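Local atomic coordinates of chitinase (PDB entry 5GZT), a protein that probably hydrolyses the beta-1,4 linkages between N-acetylglucosamine units inside chitin and chitodextrin chains, in the manner of family 18 endochitinases. Residues S72-D77 / T92-T97; L96-S101 / T116-N121. All coordinates share one frame; numbering follows the deposited sequence.

Contact 1. Residues S72-D77 / T92-T97; sequences SFTDVD and TIERLT. With NA (sodium ion), chain C.
Arg95 lays its guanidinium beside the carboxylate of Asp75: NE and NH2 make the grip side-on, while the planes stand 64° apart. The arginine is modelled in two conformers, and in the one described here OD1 of Asp75 receives both NE and NH2 of Arg95, each at 2.7 Å. The NE bond arrives on the syn side of the carboxylate, whereas NH2 comes from above its plane and also reaches OD2. A bend at chi3 (-48°) turns the end of the arginine toward Asp75 on the adjoining strand. Its NH1 makes a weak bond with Glu94 OE1, extending a salt-bridge network from Asp75 through Arg95 to Glu94. With an alanine at Asp75 the carboxylate is gone, and NE and NH2 of Arg95 would probably lose their mate, leaving it freer to swing away. Residues 72-77 and 92-97 are neighbouring parallel strands on successive coils of a right-handed beta-helix, paired one to one at CA separations of 4.6 to 4.9 Å; both turn a corner at matching positions, Thr74 and Glu94. Behind the charged face, Val76 CG2 meets Ile93 CG2 at 3.6 Å, the side chains crossing at about a right angle. Val76 CG1, anti to the backbone N (chi1 176°), touches Leu96 CD1 at 3.8 Å. Leu86 and Val88 of strand 85-89 close over these groups from the facing sheet. On the outer face a water lies within hydrogen-bonding distance of Asp77 OD1, Arg95 O and Thr97 OG1. At the other end Ser72 O binds the sodium ion at 2.4 Å, with Glu44, Thr50 and Phe52 completing the site.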
ATOM      1  N   SER B  72     -58.392  -8.687  -9.515  1.00 39.63           N
ATOM      2  CA  SER B  72     -56.983  -8.451  -9.949  1.00 48.02           C
ATOM      3  C   SER B  72     -56.965  -8.489 -11.458  1.00 47.91           C
ATOM      4  O   SER B  72     -57.248  -9.541 -12.016  1.00 44.21           O
ATOM      5  CB  SER B  72     -56.035  -9.516  -9.422  1.00 46.13           C
ATOM      6  OG  SER B  72     -54.687  -9.116  -9.591  1.00 55.44           O
ATOM      7  N   PHE B  73     -56.690  -7.344 -12.116  1.00 43.60           N
ATOM      8  CA  PHE B  73     -56.812  -7.264 -13.559  1.00 35.99           C
ATOM      9  C   PHE B  73     -55.459  -6.913 -14.184  1.00 34.55           C
ATOM     10  O   PHE B  73     -54.519  -6.484 -13.524  1.00 31.55           O
ATOM     11  CB  PHE B  73     -57.921  -6.309 -13.978  1.00 36.73           C
ATOM     12  CG  PHE B  73     -59.269  -6.635 -13.407  1.00 38.99           C
ATOM     13  CD1 PHE B  73     -59.618  -6.220 -12.132  1.00 36.89           C
ATOM     14  CD2 PHE B  73     -60.206  -7.323 -14.155  1.00 38.03           C
ATOM     15  CE1 PHE B  73     -60.878  -6.491 -11.616  1.00 35.33           C
ATOM     16  CE2 PHE B  73     -61.471  -7.634 -13.628  1.00 39.32           C
ATOM     17  CZ  PHE B  73     -61.803  -7.208 -12.359  1.00 40.22           C
ATOM     18  N   THR B  74     -55.341  -7.168 -15.473  1.00 36.39           N
ATOM     19  CA  THR B  74     -54.070  -6.865 -16.156  1.00 38.12           C
ATOM     20  C   THR B  74     -54.222  -5.477 -16.802  1.00 34.59           C
ATOM     21  O   THR B  74     -53.868  -4.480 -16.183  1.00 35.69           O
ATOM     22  CB  THR B  74     -53.710  -7.993 -17.175  1.00 33.89           C
ATOM     23  OG1 THR B  74     -54.861  -8.289 -17.984  1.00 30.93           O
ATOM     24  CG2 THR B  74     -53.309  -9.225 -16.440  1.00 36.10           C
ATOM     25  N   ASP B  75     -54.792  -5.461 -18.011  1.00 33.20           N
ATOM     26  CA  ASP B  75     -54.960  -4.292 -18.809  1.00 35.10           C
ATOM     27  C   ASP B  75     -56.420  -4.026 -18.781  1.00 34.69           C
ATOM     28  O   ASP B  75     -57.232  -4.906 -19.131  1.00 33.89           O
ATOM     29  CB  ASP B  75     -54.541  -4.487 -20.292  1.00 35.29           C
ATOM     30  CG  ASP B  75     -53.054  -4.746 -20.459  1.00 36.32           C
ATOM     31  OD1 ASP B  75     -52.233  -3.902 -20.108  1.00 42.59           O
ATOM     32  OD2 ASP B  75     -52.700  -5.774 -21.012  1.00 36.67           O
ATOM     33  N   VAL B  76     -56.749  -2.802 -18.404  1.00 31.93           N
ATOM     34  CA  VAL B  76     -58.123  -2.355 -18.446  1.00 32.28           C
ATOM     35  C   VAL B  76     -58.109  -1.078 -19.229  1.00 28.96           C
ATOM     36  O   VAL B  76     -57.408  -0.142 -18.858  1.00 25.77           O
ATOM     37  CB  VAL B  76     -58.669  -2.030 -17.059  1.00 31.36           C
ATOM     38  CG1 VAL B  76     -60.099  -1.469 -17.155  1.00 31.17           C
ATOM     39  CG2 VAL B  76     -58.573  -3.243 -16.194  1.00 33.46           C
ATOM     40  N   ASP B  77     -59.007  -1.028 -20.195  1.00 28.30           N
ATOM     41  CA  ASP B  77     -59.037  -0.056 -21.226  1.00 33.02           C
ATOM     42  C   ASP B  77     -60.372   0.622 -21.347  1.00 30.47           C
ATOM     43  O   ASP B  77     -61.352  -0.071 -21.680  1.00 27.73           O
ATOM     44  CB  ASP B  77     -58.808  -0.825 -22.537  1.00 41.47           C
ATOM     45  CG  ASP B  77     -57.631  -0.383 -23.222  1.00 48.47           C
ATOM     46  OD1 ASP B  77     -56.497  -0.693 -22.744  1.00 50.97           O
ATOM     47  OD2 ASP B  77     -57.899   0.315 -24.198  1.00 58.64           O
ATOM     48  N   THR B  92     -56.819  -4.762  -7.827  1.00 33.97           N
ATOM     49  CA  THR B  92     -55.604  -4.265  -8.489  1.00 31.83           C
ATOM     50  C   THR B  92     -55.804  -4.246 -10.006  1.00 31.04           C
ATOM     51  O   THR B  92     -56.573  -5.006 -10.552  1.00 29.59           O
ATOM     52  CB  THR B  92     -54.375  -5.130  -8.192  1.00 34.53           C
ATOM     53  OG1 THR B  92     -54.690  -6.491  -8.555  1.00 31.42           O
ATOM     54  CG2 THR B  92     -53.919  -4.988  -6.747  1.00 36.91           C
ATOM     55  N   ILE B  93     -55.133  -3.301 -10.664  1.00 35.35           N
ATOM     56  CA  ILE B  93     -55.123  -3.188 -12.134  1.00 32.09           C
ATOM     57  C   ILE B  93     -53.682  -2.871 -12.486  1.00 31.06           C
ATOM     58  O   ILE B  93     -53.078  -1.929 -11.952  1.00 29.76           O
ATOM     59  CB  ILE B  93     -56.046  -2.113 -12.715  1.00 30.42           C
ATOM     60  CG1 ILE B  93     -57.531  -2.415 -12.483  1.00 30.79           C
ATOM     61  CG2 ILE B  93     -55.856  -2.043 -14.212  1.00 31.06           C
ATOM     62  CD1 ILE B  93     -58.447  -1.206 -12.699  1.00 30.55           C
ATOM     63  N   GLU B  94     -53.095  -3.673 -13.355  1.00 29.64           N
ATOM     64  CA  GLU B  94     -51.670  -3.377 -13.789  1.00 30.43           C
ATOM     65  C   GLU B  94     -51.599  -2.108 -14.623  1.00 24.45           C
ATOM     66  O   GLU B  94     -50.820  -1.218 -14.364  1.00 26.13           O
ATOM     67  CB  GLU B  94     -51.058  -4.552 -14.571  1.00 36.66           C
ATOM     68  CG  GLU B  94     -50.461  -5.672 -13.712  1.00 45.72           C
ATOM     69  CD  GLU B  94     -50.312  -7.035 -14.455  1.00 52.67           C
ATOM     70  OE1 GLU B  94     -50.355  -7.104 -15.705  1.00 62.88           O
ATOM     71  OE2 GLU B  94     -50.157  -8.059 -13.762  1.00 56.51           O
ATOM     72  N   ARG B  95     -52.426  -2.023 -15.620  1.00 26.81           N
ATOM     73  CA  ARG B  95     -52.354  -0.890 -16.514  0.50 27.44           C
ATOM     74  C   ARG B  95     -53.771  -0.492 -16.860  1.00 26.66           C
ATOM     75  O   ARG B  95     -54.544  -1.246 -17.447  1.00 27.20           O
ATOM     76  CB  ARG B  95     -51.460  -1.202 -17.750  0.50 25.81           C
ATOM     77  CG  ARG B  95     -49.970  -1.472 -17.415  0.50 25.14           C
ATOM     78  CD  ARG B  95     -49.138  -2.223 -18.504  0.50 24.21           C
ATOM     79  NE  ARG B  95     -49.860  -3.409 -18.977  0.50 24.65           N
ATOM     80  CZ  ARG B  95     -49.786  -4.644 -18.444  0.50 23.47           C
ATOM     81  NH1 ARG B  95     -49.000  -4.947 -17.437  0.50 23.45           N
ATOM     82  NH2 ARG B  95     -50.532  -5.582 -18.931  0.50 23.53           N
ATOM     83  N   LEU B  96     -54.107   0.720 -16.483  1.00 27.20           N
ATOM     84  CA  LEU B  96     -55.432   1.208 -16.801  1.00 26.48           C
ATOM     85  C   LEU B  96     -55.183   2.317 -17.773  1.00 24.36           C
ATOM     86  O   LEU B  96     -54.373   3.215 -17.483  1.00 23.21           O
ATOM     87  CB  LEU B  96     -56.106   1.744 -15.532  1.00 27.77           C
ATOM     88  CG  LEU B  96     -57.435   2.490 -15.560  1.00 30.96           C
ATOM     89  CD1 LEU B  96     -58.513   1.917 -16.411  1.00 34.52           C
ATOM     90  CD2 LEU B  96     -57.964   2.579 -14.108  1.00 32.29           C
ATOM     91  N   THR B  97     -55.931   2.331 -18.871  1.00 24.81           N
ATOM     92  CA  THR B  97     -55.702   3.288 -19.934  1.00 27.55           C
ATOM     93  C   THR B  97     -56.994   3.919 -20.299  1.00 26.71           C
ATOM     94  O   THR B  97     -57.965   3.209 -20.534  1.00 26.39           O
ATOM     95  CB  THR B  97     -55.050   2.572 -21.172  1.00 28.31           C
ATOM     96  OG1 THR B  97     -53.735   2.089 -20.818  1.00 28.43           O
ATOM     97  CG2 THR B  97     -54.961   3.551 -22.360  1.00 28.64           C
TER
HETATM   98 NA    NA C4001     -57.631 -11.916 -12.180  1.00 50.48          NA
HETATM   99  O   HOH W   1     -54.536  -0.798 -20.547  1.00 34.63           O

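Contact 2. Residues L96-S101 / T116-N121; sequences LTVAAS and TTLTLN
Leu96 and Leu118 lie side by side and point the same way into the interior, with Leu118 CD1 against Leu96 CG at 3.6 Å. Leu118 holds CG anti to its own nitrogen (chi1 172°), which swings CD1 over the neighbouring strand, close enough to lie near Leu96 O as well. Further along, Val98 CG2 rests on Leu120 CD2 at 3.9 Å, a looser approach that goes with the wider spacing of 5.2 Å between the CA atoms of Val98 and Leu120. Phe146, from strand 145-146, touches both Leu118 and Leu120, so this apolar face is packed against the opposite wall. The arrangement is that of stacked coils in a parallel beta-helix; here Leu96 and Leu118, and Val98 and Leu120, line up from coil to coil in the interior. The strand axes run 9° from parallel, and the backbone bonds between them are straight, as in Val98 N to Thr119 O. The outer face is different. Thr97 and Thr119 run alongside each other with Thr97 OG1 no nearer than 4.0 Å to Thr119 CB, and a water spans the pair: it donates to Leu96 O at 2.9 Å and hydrogen-bonds Thr97 OG1 and Thr119 OG1, the latter at 2.7 Å. Regularity fades toward the C-terminal end, where Asn121 N still reaches Val98 O but at an angle of 137°. Beyond it, where both strands have given way to loop, exposed Ala100 keeps a CA-H...O contact of 3.3 Å with Asn121 O.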
ATOM      1  N   LEU B  96     -54.107   0.720 -16.483  1.00 27.20           N
ATOM      2  CA  LEU B  96     -55.432   1.208 -16.801  1.00 26.48           C
ATOM      3  C   LEU B  96     -55.183   2.317 -17.773  1.00 24.36           C
ATOM      4  O   LEU B  96     -54.373   3.215 -17.483  1.00 23.21           O
ATOM      5  CB  LEU B  96     -56.106   1.744 -15.532  1.00 27.77           C
ATOM      6  CG  LEU B  96     -57.435   2.490 -15.560  1.00 30.96           C
ATOM      7  CD1 LEU B  96     -58.513   1.917 -16.411  1.00 34.52           C
ATOM      8  CD2 LEU B  96     -57.964   2.579 -14.108  1.00 32.29           C
ATOM      9  N   THR B  97     -55.931   2.331 -18.871  1.00 24.81           N
ATOM     10  CA  THR B  97     -55.702   3.288 -19.934  1.00 27.55           C
ATOM     11  C   THR B  97     -56.994   3.919 -20.299  1.00 26.71           C
ATOM     12  O   THR B  97     -57.965   3.209 -20.534  1.00 26.39           O
ATOM     13  CB  THR B  97     -55.050   2.572 -21.172  1.00 28.31           C
ATOM     14  OG1 THR B  97     -53.735   2.089 -20.818  1.00 28.43           O
ATOM     15  CG2 THR B  97     -54.961   3.551 -22.360  1.00 28.64           C
ATOM     16  N   VAL B  98     -57.011   5.262 -20.354  1.00 24.17           N
ATOM     17  CA  VAL B  98     -58.185   5.972 -20.716  1.00 22.51           C
ATOM     18  C   VAL B  98     -57.875   6.580 -22.101  1.00 26.53           C
ATOM     19  O   VAL B  98     -56.997   7.426 -22.252  1.00 23.12           O
ATOM     20  CB  VAL B  98     -58.532   7.044 -19.675  1.00 23.00           C
ATOM     21  CG1 VAL B  98     -59.836   7.669 -20.046  1.00 23.37           C
ATOM     22  CG2 VAL B  98     -58.576   6.428 -18.248  1.00 24.04           C
ATOM     23  N   ALA B  99     -58.642   6.160 -23.094  1.00 28.50           N
ATOM     24  CA  ALA B  99     -58.381   6.511 -24.495  1.00 26.94           C
ATOM     25  C   ALA B  99     -58.858   7.882 -24.822  1.00 26.73           C
ATOM     26  O   ALA B  99     -59.771   8.418 -24.170  1.00 27.15           O
ATOM     27  CB  ALA B  99     -59.092   5.494 -25.419  1.00 30.03           C
ATOM     28  N   ALA B 100     -58.308   8.405 -25.931  1.00 27.12           N
ATOM     29  CA  ALA B 100     -58.581   9.735 -26.440  1.00 23.48           C
ATOM     30  C   ALA B 100     -60.030   9.899 -26.798  1.00 24.58           C
ATOM     31  O   ALA B 100     -60.560  11.053 -26.825  1.00 28.32           O
ATOM     32  CB  ALA B 100     -57.698  10.016 -27.705  1.00 27.10           C
ATOM     33  N   SER B 101     -60.664   8.799 -27.153  1.00 24.97           N
ATOM     34  CA  SER B 101     -62.101   8.855 -27.412  1.00 31.12           C
ATOM     35  C   SER B 101     -63.024   9.069 -26.179  1.00 31.92           C
ATOM     36  O   SER B 101     -64.213   9.394 -26.363  1.00 29.80           O
ATOM     37  CB  SER B 101     -62.532   7.589 -28.119  1.00 35.10           C
ATOM     38  OG  SER B 101     -62.204   7.689 -29.495  1.00 43.78           O
ATOM     39  N   THR B 116     -51.314   0.102 -10.758  1.00 27.98           N
ATOM     40  CA  THR B 116     -49.843   0.329 -10.815  1.00 25.85           C
ATOM     41  C   THR B 116     -49.477   1.475 -11.832  1.00 21.32           C
ATOM     42  O   THR B 116     -48.638   2.345 -11.545  1.00 22.50           O
ATOM     43  CB  THR B 116     -49.131  -0.940 -11.306  1.00 31.12           C
ATOM     44  OG1 THR B 116     -49.475  -2.014 -10.463  1.00 31.44           O
ATOM     45  CG2 THR B 116     -47.582  -0.768 -11.313  1.00 34.29           C
ATOM     46  N   THR B 117     -50.079   1.393 -13.018  1.00 23.04           N
ATOM     47  CA  THR B 117     -49.907   2.390 -14.101  1.00 25.47           C
ATOM     48  C   THR B 117     -51.218   2.870 -14.658  1.00 21.97           C
ATOM     49  O   THR B 117     -52.064   2.084 -15.110  1.00 24.67           O
ATOM     50  CB  THR B 117     -48.975   1.821 -15.214  1.00 26.24           C
ATOM     51  OG1 THR B 117     -47.749   1.491 -14.569  1.00 26.54           O
ATOM     52  CG2 THR B 117     -48.685   2.887 -16.309  1.00 26.54           C
ATOM     53  N   LEU B 118     -51.413   4.184 -14.591  1.00 22.25           N
ATOM     54  CA  LEU B 118     -52.588   4.786 -15.174  1.00 22.22           C
ATOM     55  C   LEU B 118     -52.114   5.725 -16.330  1.00 22.81           C
ATOM     56  O   LEU B 118     -51.365   6.671 -16.081  1.00 23.98           O
ATOM     57  CB  LEU B 118     -53.398   5.586 -14.123  1.00 22.78           C
ATOM     58  CG  LEU B 118     -54.542   6.397 -14.650  1.00 21.98           C
ATOM     59  CD1 LEU B 118     -55.729   5.614 -15.188  1.00 25.10           C
ATOM     60  CD2 LEU B 118     -55.014   7.425 -13.654  1.00 27.55           C
ATOM     61  N   THR B 119     -52.614   5.483 -17.544  1.00 21.04           N
ATOM     62  CA  THR B 119     -52.243   6.257 -18.738  1.00 20.31           C
ATOM     63  C   THR B 119     -53.453   7.051 -19.220  1.00 21.02           C
ATOM     64  O   THR B 119     -54.487   6.500 -19.534  1.00 20.74           O
ATOM     65  CB  THR B 119     -51.642   5.356 -19.819  1.00 19.58           C
ATOM     66  OG1 THR B 119     -50.551   4.644 -19.247  1.00 18.07           O
ATOM     67  CG2 THR B 119     -51.159   6.131 -21.048  1.00 21.45           C
ATOM     68  N   LEU B 120     -53.290   8.368 -19.280  1.00 20.63           N
ATOM     69  CA  LEU B 120     -54.352   9.257 -19.652  1.00 21.92           C
ATOM     70  C   LEU B 120     -54.130   9.954 -21.019  1.00 24.03           C
ATOM     71  O   LEU B 120     -53.138  10.680 -21.188  1.00 18.52           O
ATOM     72  CB  LEU B 120     -54.477  10.316 -18.573  1.00 21.46           C
ATOM     73  CG  LEU B 120     -54.661   9.792 -17.119  1.00 22.76           C
ATOM     74  CD1 LEU B 120     -54.710  10.962 -16.168  1.00 23.13           C
ATOM     75  CD2 LEU B 120     -55.926   8.992 -17.094  1.00 26.04           C
ATOM     76  N   ASN B 121     -55.127   9.772 -21.910  1.00 23.48           N
ATOM     77  CA  ASN B 121     -55.111  10.286 -23.277  1.00 23.28           C
ATOM     78  C   ASN B 121     -56.281  11.149 -23.537  1.00 23.88           C
ATOM     79  O   ASN B 121     -56.452  11.600 -24.679  1.00 31.15           O
ATOM     80  CB  ASN B 121     -55.069   9.088 -24.250  1.00 23.00           C
ATOM     81  CG  ASN B 121     -53.751   8.351 -24.211  1.00 21.30           C
ATOM     82  OD1 ASN B 121     -53.687   7.092 -24.079  1.00 26.75           O
ATOM     83  ND2 ASN B 121     -52.709   9.068 -24.463  1.00 18.66           N
TER
HETATM   84  O   HOH W   2     -51.796   2.329 -18.577  1.00 28.43           O

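In the fold
After earlier coils nearer the N terminus, the chain runs along strand 72-78, passes through strand 85-89 of the facing sheet, and returns on strand 92-98, where contact 1 closes one circuit. It then leaves through strand 106-109 and comes back on strand 114-120, closing the next circuit at contact 2. The loops neither nest nor cross: they follow in series, sharing Leu96 and Thr97, with centres 10 Å apart. Strand 92-98 is thus the middle member of three, bonded on one edge to 72-78 and on the other to 114-120, and the two contacts together tie three successive coils. Probable backbone bonds from Ile93 O to Thr116 N and Glu94 O to Thr117 N continue the pairing of strands 92-98 and 114-120 through the corner.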